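Local coordinates for protein ornithine carbamoyltransferase (Gloeobacter violaceus, PDB 3GD5) that probably catalyses the reversible transfer of the carbamoyl group from carbamoyl phosphate to ornithine, giving citrulline and phosphate in arginine biosynthesis, at residues S183-P189 / A211-R217; F12-L16 / V307-L311. One frame throughout, in Å; residues are numbered along the deposited sequence.

Interaction 1: residues S183-P189 / A211-R217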
ATOM      1  N   SER A 183      41.283 -23.091 -10.547  1.00 50.40           N
ATOM      2  CA  SER A 183      41.527 -22.808  -9.142  1.00 50.22           C
ATOM      3  C   SER A 183      40.713 -21.590  -8.728  1.00 49.02           C
ATOM      4  O   SER A 183      40.551 -20.646  -9.501  1.00 48.46           O
ATOM      5  CB  SER A 183      43.016 -22.542  -8.895  1.00 52.05           C
ATOM      6  OG  SER A 183      43.777 -23.735  -9.019  1.00 56.77           O
ATOM      7  N   ILE A 184      40.192 -21.613  -7.508  1.00 47.61           N
ATOM      8  CA  ILE A 184      39.403 -20.492  -7.025  1.00 46.88           C
ATOM      9  C   ILE A 184      39.729 -20.099  -5.595  1.00 46.74           C
ATOM     10  O   ILE A 184      39.848 -20.940  -4.705  1.00 48.17           O
ATOM     11  CB  ILE A 184      37.878 -20.773  -7.119  1.00 46.46           C
ATOM     12  CG1 ILE A 184      37.103 -19.593  -6.508  1.00 45.00           C
ATOM     13  CG2 ILE A 184      37.537 -22.095  -6.424  1.00 43.11           C
ATOM     14  CD1 ILE A 184      35.601 -19.678  -6.656  1.00 41.70           C
ATOM     15  N   ALA A 185      39.876 -18.799  -5.393  1.00 47.01           N
ATOM     16  CA  ALA A 185      40.162 -18.240  -4.086  1.00 45.72           C
ATOM     17  C   ALA A 185      39.011 -17.278  -3.788  1.00 45.82           C
ATOM     18  O   ALA A 185      38.759 -16.339  -4.550  1.00 45.86           O
ATOM     19  CB  ALA A 185      41.488 -17.493  -4.122  1.00 44.36           C
ATOM     20  N   VAL A 186      38.300 -17.523  -2.692  1.00 45.15           N
ATOM     21  CA  VAL A 186      37.181 -16.679  -2.318  1.00 44.24           C
ATOM     22  C   VAL A 186      37.495 -15.897  -1.060  1.00 43.25           C
ATOM     23  O   VAL A 186      37.682 -16.472   0.013  1.00 43.51           O
ATOM     24  CB  VAL A 186      35.903 -17.516  -2.098  1.00 45.08           C
ATOM     25  CG1 VAL A 186      36.205 -18.675  -1.167  1.00 49.22           C
ATOM     26  CG2 VAL A 186      34.797 -16.644  -1.511  1.00 43.52           C
ATOM     27  N   ALA A 187      37.548 -14.578  -1.204  1.00 41.96           N
ATOM     28  CA  ALA A 187      37.838 -13.689  -0.092  1.00 41.47           C
ATOM     29  C   ALA A 187      36.578 -12.953   0.364  1.00 41.53           C
ATOM     30  O   ALA A 187      35.907 -12.284  -0.428  1.00 37.88           O
ATOM     31  CB  ALA A 187      38.922 -12.682  -0.502  1.00 42.61           C
ATOM     32  N   THR A 188      36.264 -13.079   1.650  1.00 41.99           N
ATOM     33  CA  THR A 188      35.084 -12.434   2.219  1.00 43.15           C
ATOM     34  C   THR A 188      35.366 -11.980   3.636  1.00 44.55           C
ATOM     35  O   THR A 188      36.356 -12.388   4.245  1.00 44.74           O
ATOM     36  CB  THR A 188      33.901 -13.407   2.337  1.00 42.08           C
ATOM     37  OG1 THR A 188      34.065 -14.203   3.520  1.00 40.90           O
ATOM     38  CG2 THR A 188      33.829 -14.317   1.128  1.00 41.64           C
ATOM     39  N   PRO A 189      34.501 -11.114   4.182  1.00 45.83           N
ATOM     40  CA  PRO A 189      34.737 -10.674   5.556  1.00 45.98           C
ATOM     41  C   PRO A 189      34.500 -11.907   6.434  1.00 46.05           C
ATOM     42  O   PRO A 189      33.956 -12.913   5.967  1.00 43.60           O
ATOM     43  CB  PRO A 189      33.678  -9.592   5.762  1.00 46.76           C
ATOM     44  CG  PRO A 189      33.516  -9.023   4.390  1.00 46.66           C
ATOM     45  CD  PRO A 189      33.491 -10.267   3.527  1.00 47.41           C
ATOM     46  N   ALA A 211      42.541 -28.757  -9.138  1.00 63.25           N
ATOM     47  CA  ALA A 211      42.413 -27.322  -8.902  1.00 62.26           C
ATOM     48  C   ALA A 211      42.475 -27.115  -7.402  1.00 61.44           C
ATOM     49  O   ALA A 211      42.221 -28.043  -6.641  1.00 61.59           O
ATOM     50  CB  ALA A 211      41.082 -26.813  -9.448  1.00 62.32           C
ATOM     51  N   GLU A 212      42.827 -25.914  -6.963  1.00 60.97           N
ATOM     52  CA  GLU A 212      42.877 -25.669  -5.531  1.00 60.44           C
ATOM     53  C   GLU A 212      41.779 -24.690  -5.131  1.00 58.56           C
ATOM     54  O   GLU A 212      41.464 -23.756  -5.867  1.00 58.18           O
ATOM     55  CB  GLU A 212      44.254 -25.143  -5.107  1.00 62.21           C
ATOM     56  CG  GLU A 212      44.540 -23.702  -5.463  1.00 66.24           C
ATOM     57  CD  GLU A 212      45.805 -23.184  -4.797  1.00 68.25           C
ATOM     58  OE1 GLU A 212      45.995 -23.449  -3.586  1.00 68.54           O
ATOM     59  OE2 GLU A 212      46.602 -22.503  -5.480  1.00 69.33           O
ATOM     60  N   VAL A 213      41.193 -24.929  -3.964  1.00 57.04           N
ATOM     61  CA  VAL A 213      40.117 -24.105  -3.437  1.00 54.81           C
ATOM     62  C   VAL A 213      40.550 -23.433  -2.142  1.00 54.84           C
ATOM     63  O   VAL A 213      41.041 -24.093  -1.228  1.00 54.19           O
ATOM     64  CB  VAL A 213      38.862 -24.959  -3.151  1.00 53.99           C
ATOM     65  CG1 VAL A 213      37.806 -24.124  -2.432  1.00 51.59           C
ATOM     66  CG2 VAL A 213      38.312 -25.520  -4.454  1.00 50.59           C
ATOM     67  N   GLN A 214      40.350 -22.123  -2.063  1.00 54.04           N
ATOM     68  CA  GLN A 214      40.738 -21.372  -0.880  1.00 55.29           C
ATOM     69  C   GLN A 214      39.702 -20.364  -0.400  1.00 55.03           C
ATOM     70  O   GLN A 214      39.209 -19.543  -1.178  1.00 53.63           O
ATOM     71  CB  GLN A 214      42.038 -20.622  -1.147  1.00 57.25           C
ATOM     72  CG  GLN A 214      43.236 -21.499  -1.402  1.00 60.07           C
ATOM     73  CD  GLN A 214      44.407 -20.693  -1.907  1.00 62.00           C
ATOM     74  OE1 GLN A 214      44.436 -20.281  -3.072  1.00 61.60           O
ATOM     75  NE2 GLN A 214      45.379 -20.443  -1.028  1.00 60.82           N
ATOM     76  N   ILE A 215      39.382 -20.432   0.887  1.00 54.46           N
ATOM     77  CA  ILE A 215      38.447 -19.500   1.495  1.00 55.27           C
ATOM     78  C   ILE A 215      39.316 -18.602   2.362  1.00 54.92           C
ATOM     79  O   ILE A 215      39.752 -18.984   3.444  1.00 55.03           O
ATOM     80  CB  ILE A 215      37.375 -20.227   2.347  1.00 56.45           C
ATOM     81  CG1 ILE A 215      36.614 -19.218   3.213  1.00 57.55           C
ATOM     82  CG2 ILE A 215      38.027 -21.280   3.222  1.00 59.01           C
ATOM     83  CD1 ILE A 215      36.072 -18.010   2.457  1.00 59.43           C
ATOM     84  N   LEU A 216      39.575 -17.403   1.858  1.00 55.71           N
ATOM     85  CA  LEU A 216      40.434 -16.451   2.539  1.00 55.92           C
ATOM     86  C   LEU A 216      39.712 -15.223   3.068  1.00 56.21           C
ATOM     87  O   LEU A 216      38.532 -14.999   2.800  1.00 56.27           O
ATOM     88  CB  LEU A 216      41.540 -15.994   1.586  1.00 55.19           C
ATOM     89  CG  LEU A 216      42.203 -17.068   0.719  1.00 55.17           C
ATOM     90  CD1 LEU A 216      43.258 -16.421  -0.162  1.00 54.78           C
ATOM     91  CD2 LEU A 216      42.824 -18.142   1.598  1.00 54.60           C
ATOM     92  N   ARG A 217      40.453 -14.419   3.815  1.00 56.33           N
ATOM     93  CA  ARG A 217      39.925 -13.200   4.385  1.00 57.03           C
ATOM     94  C   ARG A 217      40.472 -12.014   3.593  1.00 56.80           C
ATOM     95  O   ARG A 217      39.755 -11.045   3.345  1.00 56.35           O
ATOM     96  CB  ARG A 217      40.337 -13.103   5.852  1.00 57.73           C
ATOM     97  CG  ARG A 217      39.653 -12.004   6.637  1.00 60.14           C
ATOM     98  CD  ARG A 217      38.151 -12.243   6.781  1.00 61.50           C
ATOM     99  NE  ARG A 217      37.831 -13.485   7.483  1.00 62.09           N
ATOM    100  CZ  ARG A 217      37.566 -14.642   6.882  1.00 64.08           C
ATOM    101  NH1 ARG A 217      37.287 -15.720   7.603  1.00 63.64           N
ATOM    102  NH2 ARG A 217      37.569 -14.719   5.558  1.00 66.22           N
TER
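Ser183 and Glu212 begin a parallel pairing in which a side chain supplies the first bond: the Glu212 N-H points almost straight (173°) at Ser183 OG, 3.1 Å away. With OG anti to its own carbonyl carbon (chi1 -71°), the hydroxyl also meets the Glu212 CG methylene. Backbone bonds carry the ladder onward, Ile184 N to Glu212 O, Gln214 N to Ile184 O, Val186 N to Gln214 O (2.7 Å between these two atoms), Leu216 N to Val186 O and Thr188 N to Leu216 O. The two strands are the ends of a right-handed beta-alpha-beta crossover through helix 196-209; strand 213-216 is outermost in the five-stranded parallel sheet of the ornithine-binding domain. On the face with Ile184 and Val213, whose CG2 methyls meet side by side at 4.0 Å, Ile215 sends CD1 toward strand 183-187, 3.7 Å from Val186 CG1; Pro194 touches Val186 and Ile215. On the other face Ala185 and Ala187 leave room for Ala222 of helix 219-223. Beyond the strands Arg217, bent at chi2 and chi3, folds back so that one face of its guanidinium lies over Pro189, and its NH2 makes a weak hydrogen bond to Thr188 O at 2.9 Å. Thr188 OG1 instead donates to Pro189 O.

Interaction 2: residues F12-L16 / V307-L311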
ATOM      1  N   PHE A  12      21.907 -35.944 -19.106  1.00 54.74           N
ATOM      2  CA  PHE A  12      21.866 -35.050 -17.948  1.00 51.30           C
ATOM      3  C   PHE A  12      20.770 -35.538 -17.024  1.00 50.11           C
ATOM      4  O   PHE A  12      19.937 -36.353 -17.421  1.00 49.20           O
ATOM      5  CB  PHE A  12      21.532 -33.631 -18.395  1.00 47.35           C
ATOM      6  CG  PHE A  12      22.493 -33.072 -19.392  1.00 45.72           C
ATOM      7  CD1 PHE A  12      23.630 -32.397 -18.977  1.00 42.73           C
ATOM      8  CD2 PHE A  12      22.265 -33.236 -20.760  1.00 45.46           C
ATOM      9  CE1 PHE A  12      24.530 -31.893 -19.902  1.00 42.29           C
ATOM     10  CE2 PHE A  12      23.160 -32.735 -21.691  1.00 43.07           C
ATOM     11  CZ  PHE A  12      24.294 -32.062 -21.258  1.00 41.77           C
ATOM     12  N   ARG A  13      20.771 -35.048 -15.791  1.00 49.58           N
ATOM     13  CA  ARG A  13      19.721 -35.404 -14.854  1.00 48.99           C
ATOM     14  C   ARG A  13      18.501 -34.606 -15.312  1.00 48.35           C
ATOM     15  O   ARG A  13      18.615 -33.731 -16.172  1.00 48.13           O
ATOM     16  CB  ARG A  13      20.094 -34.977 -13.447  1.00 49.70           C
ATOM     17  CG  ARG A  13      21.314 -35.656 -12.892  1.00 53.08           C
ATOM     18  CD  ARG A  13      21.397 -35.385 -11.409  1.00 56.42           C
ATOM     19  NE  ARG A  13      22.675 -35.810 -10.863  1.00 61.03           N
ATOM     20  CZ  ARG A  13      23.031 -35.650  -9.593  1.00 64.24           C
ATOM     21  NH1 ARG A  13      22.197 -35.075  -8.731  1.00 64.78           N
ATOM     22  NH2 ARG A  13      24.229 -36.054  -9.187  1.00 66.52           N
ATOM     23  N   PRO A  14      17.324 -34.887 -14.742  1.00 48.22           N
ATOM     24  CA  PRO A  14      16.105 -34.167 -15.127  1.00 47.46           C
ATOM     25  C   PRO A  14      16.144 -32.662 -14.859  1.00 46.56           C
ATOM     26  O   PRO A  14      15.695 -31.869 -15.685  1.00 46.09           O
ATOM     27  CB  PRO A  14      15.022 -34.856 -14.302  1.00 47.68           C
ATOM     28  CG  PRO A  14      15.555 -36.250 -14.145  1.00 48.39           C
ATOM     29  CD  PRO A  14      17.007 -36.010 -13.842  1.00 48.02           C
ATOM     30  N   ASP A  15      16.692 -32.276 -13.710  1.00 45.13           N
ATOM     31  CA  ASP A  15      16.743 -30.874 -13.311  1.00 43.43           C
ATOM     32  C   ASP A  15      18.138 -30.267 -13.152  1.00 41.81           C
ATOM     33  O   ASP A  15      19.149 -30.966 -13.176  1.00 40.98           O
ATOM     34  CB  ASP A  15      16.006 -30.711 -11.978  1.00 42.93           C
ATOM     35  CG  ASP A  15      14.714 -31.502 -11.926  1.00 44.59           C
ATOM     36  OD1 ASP A  15      13.812 -31.234 -12.740  1.00 44.72           O
ATOM     37  OD2 ASP A  15      14.601 -32.400 -11.069  1.00 45.87           O
ATOM     38  N   LEU A  16      18.167 -28.945 -12.998  1.00 40.25           N
ATOM     39  CA  LEU A  16      19.399 -28.202 -12.757  1.00 39.60           C
ATOM     40  C   LEU A  16      19.059 -27.276 -11.605  1.00 39.65           C
ATOM     41  O   LEU A  16      18.769 -26.101 -11.813  1.00 40.21           O
ATOM     42  CB  LEU A  16      19.834 -27.367 -13.971  1.00 38.75           C
ATOM     43  CG  LEU A  16      21.020 -26.440 -13.649  1.00 39.23           C
ATOM     44  CD1 LEU A  16      22.191 -27.266 -13.117  1.00 39.89           C
ATOM     45  CD2 LEU A  16      21.438 -25.658 -14.877  1.00 39.24           C
ATOM     46  N   VAL A 307      20.993 -24.981 -21.505  1.00 39.33           N
ATOM     47  CA  VAL A 307      20.301 -25.749 -20.470  1.00 40.53           C
ATOM     48  C   VAL A 307      18.913 -26.134 -20.963  1.00 39.61           C
ATOM     49  O   VAL A 307      18.520 -27.296 -20.869  1.00 40.82           O
ATOM     50  CB  VAL A 307      20.168 -24.978 -19.124  1.00 41.14           C
ATOM     51  CG1 VAL A 307      21.525 -24.481 -18.679  1.00 42.88           C
ATOM     52  CG2 VAL A 307      19.191 -23.828 -19.259  1.00 46.13           C
ATOM     53  N   LEU A 308      18.177 -25.165 -21.506  1.00 39.16           N
ATOM     54  CA  LEU A 308      16.837 -25.428 -22.021  1.00 38.33           C
ATOM     55  C   LEU A 308      16.894 -26.572 -23.045  1.00 38.75           C
ATOM     56  O   LEU A 308      16.116 -27.526 -22.977  1.00 37.21           O
ATOM     57  CB  LEU A 308      16.250 -24.159 -22.667  1.00 35.43           C
ATOM     58  CG  LEU A 308      15.937 -22.983 -21.716  1.00 36.43           C
ATOM     59  CD1 LEU A 308      15.580 -21.753 -22.516  1.00 30.64           C
ATOM     60  CD2 LEU A 308      14.800 -23.352 -20.777  1.00 32.54           C
ATOM     61  N   ALA A 309      17.824 -26.479 -23.987  1.00 36.89           N
ATOM     62  CA  ALA A 309      17.958 -27.520 -24.994  1.00 39.07           C
ATOM     63  C   ALA A 309      18.265 -28.866 -24.338  1.00 38.66           C
ATOM     64  O   ALA A 309      17.609 -29.866 -24.614  1.00 38.09           O
ATOM     65  CB  ALA A 309      19.055 -27.154 -25.973  1.00 39.49           C
ATOM     66  N   ALA A 310      19.255 -28.875 -23.455  1.00 38.99           N
ATOM     67  CA  ALA A 310      19.671 -30.091 -22.769  1.00 40.41           C
ATOM     68  C   ALA A 310      18.595 -30.774 -21.937  1.00 41.51           C
ATOM     69  O   ALA A 310      18.444 -31.991 -22.005  1.00 41.30           O
ATOM     70  CB  ALA A 310      20.881 -29.802 -21.888  1.00 39.50           C
ATOM     71  N   LEU A 311      17.851 -30.002 -21.150  1.00 42.38           N
ATOM     72  CA  LEU A 311      16.832 -30.582 -20.281  1.00 42.50           C
ATOM     73  C   LEU A 311      15.431 -30.754 -20.858  1.00 41.34           C
ATOM     74  O   LEU A 311      14.645 -31.546 -20.335  1.00 39.09           O
ATOM     75  CB  LEU A 311      16.749 -29.783 -18.977  1.00 45.02           C
ATOM     76  CG  LEU A 311      18.047 -29.670 -18.166  1.00 50.16           C
ATOM     77  CD1 LEU A 311      17.734 -29.150 -16.757  1.00 49.65           C
ATOM     78  CD2 LEU A 311      18.714 -31.036 -18.077  1.00 51.88           C
TER
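The C-terminal helix 293-312 packs here against the N-terminal loop that precedes helix 24-39, and Phe12, Leu16, Ala310 and Leu311 make most of the contact. The Ala310 methyl sits over one face of the Phe12 ring in a CH-pi contact, CB 4.0 Å from the ring centroid and 24° off the normal, displaced toward the CD2-CE2 side. Phe12 CG lies anti to the carbonyl carbon (chi1 -58°), which carries the ring toward helix 293-312; Gln26 and Ala29 of helix 24-39 touch the same side chain. Carbamoyltransferases are built of two domains, and this helix, counted by sequence family with the ornithine-binding part, packs against helices 24-39 and 60-72 and strand 128-130 of the carbamoyl phosphate part, so that the two ends of the ordered chain come together there. Leu311 reaches into the bend of the loop with its two methyls divided. CD2 lies 3.3 Å from Arg13 O and also touches Phe12 CB. CD1 approaches Pro14 O and lies 3.9 Å from Leu16 CB. An alanine in place of Leu311 would take away both methyls and is likely to open a gap inside the bend, leaving Phe12 CB and Leu16 CB without their apolar partner on the helix. One turn back, Val307 CG1 meets Leu16 CD2 at 4.0 Å, the two side chains crossing at about a right angle. The Leu16 side chain is about 4 Å from that of Pro138, which probably binds carbamoyl phosphate. Backbone hydrogen bonds tie Leu16 to Val128 and Asn130, and Asp15 OD1 accepts from Val128 N, fixing the loop beside strand 128-130.

How the interactions relate
Interactions 1 and 2 lie on opposite sides of the chain's centre, their centres 29 Å apart and their nearest atoms about 17 Å apart, without touching. They share no strand or helix. Interaction 1, at one margin of the ornithine-binding domain's sheet, joins segments with 21 residues between them, whereas interaction 2 brings together segments separated by 290 others. Along the chain 183-189 and 211-217 are therefore nested within the loop closed by 12-16 and 307-311. One contact is local to a single domain; the other attaches the last ordered helix to the carbamoyl phosphate domain, so the polypeptide leaves that domain, builds the second and comes back.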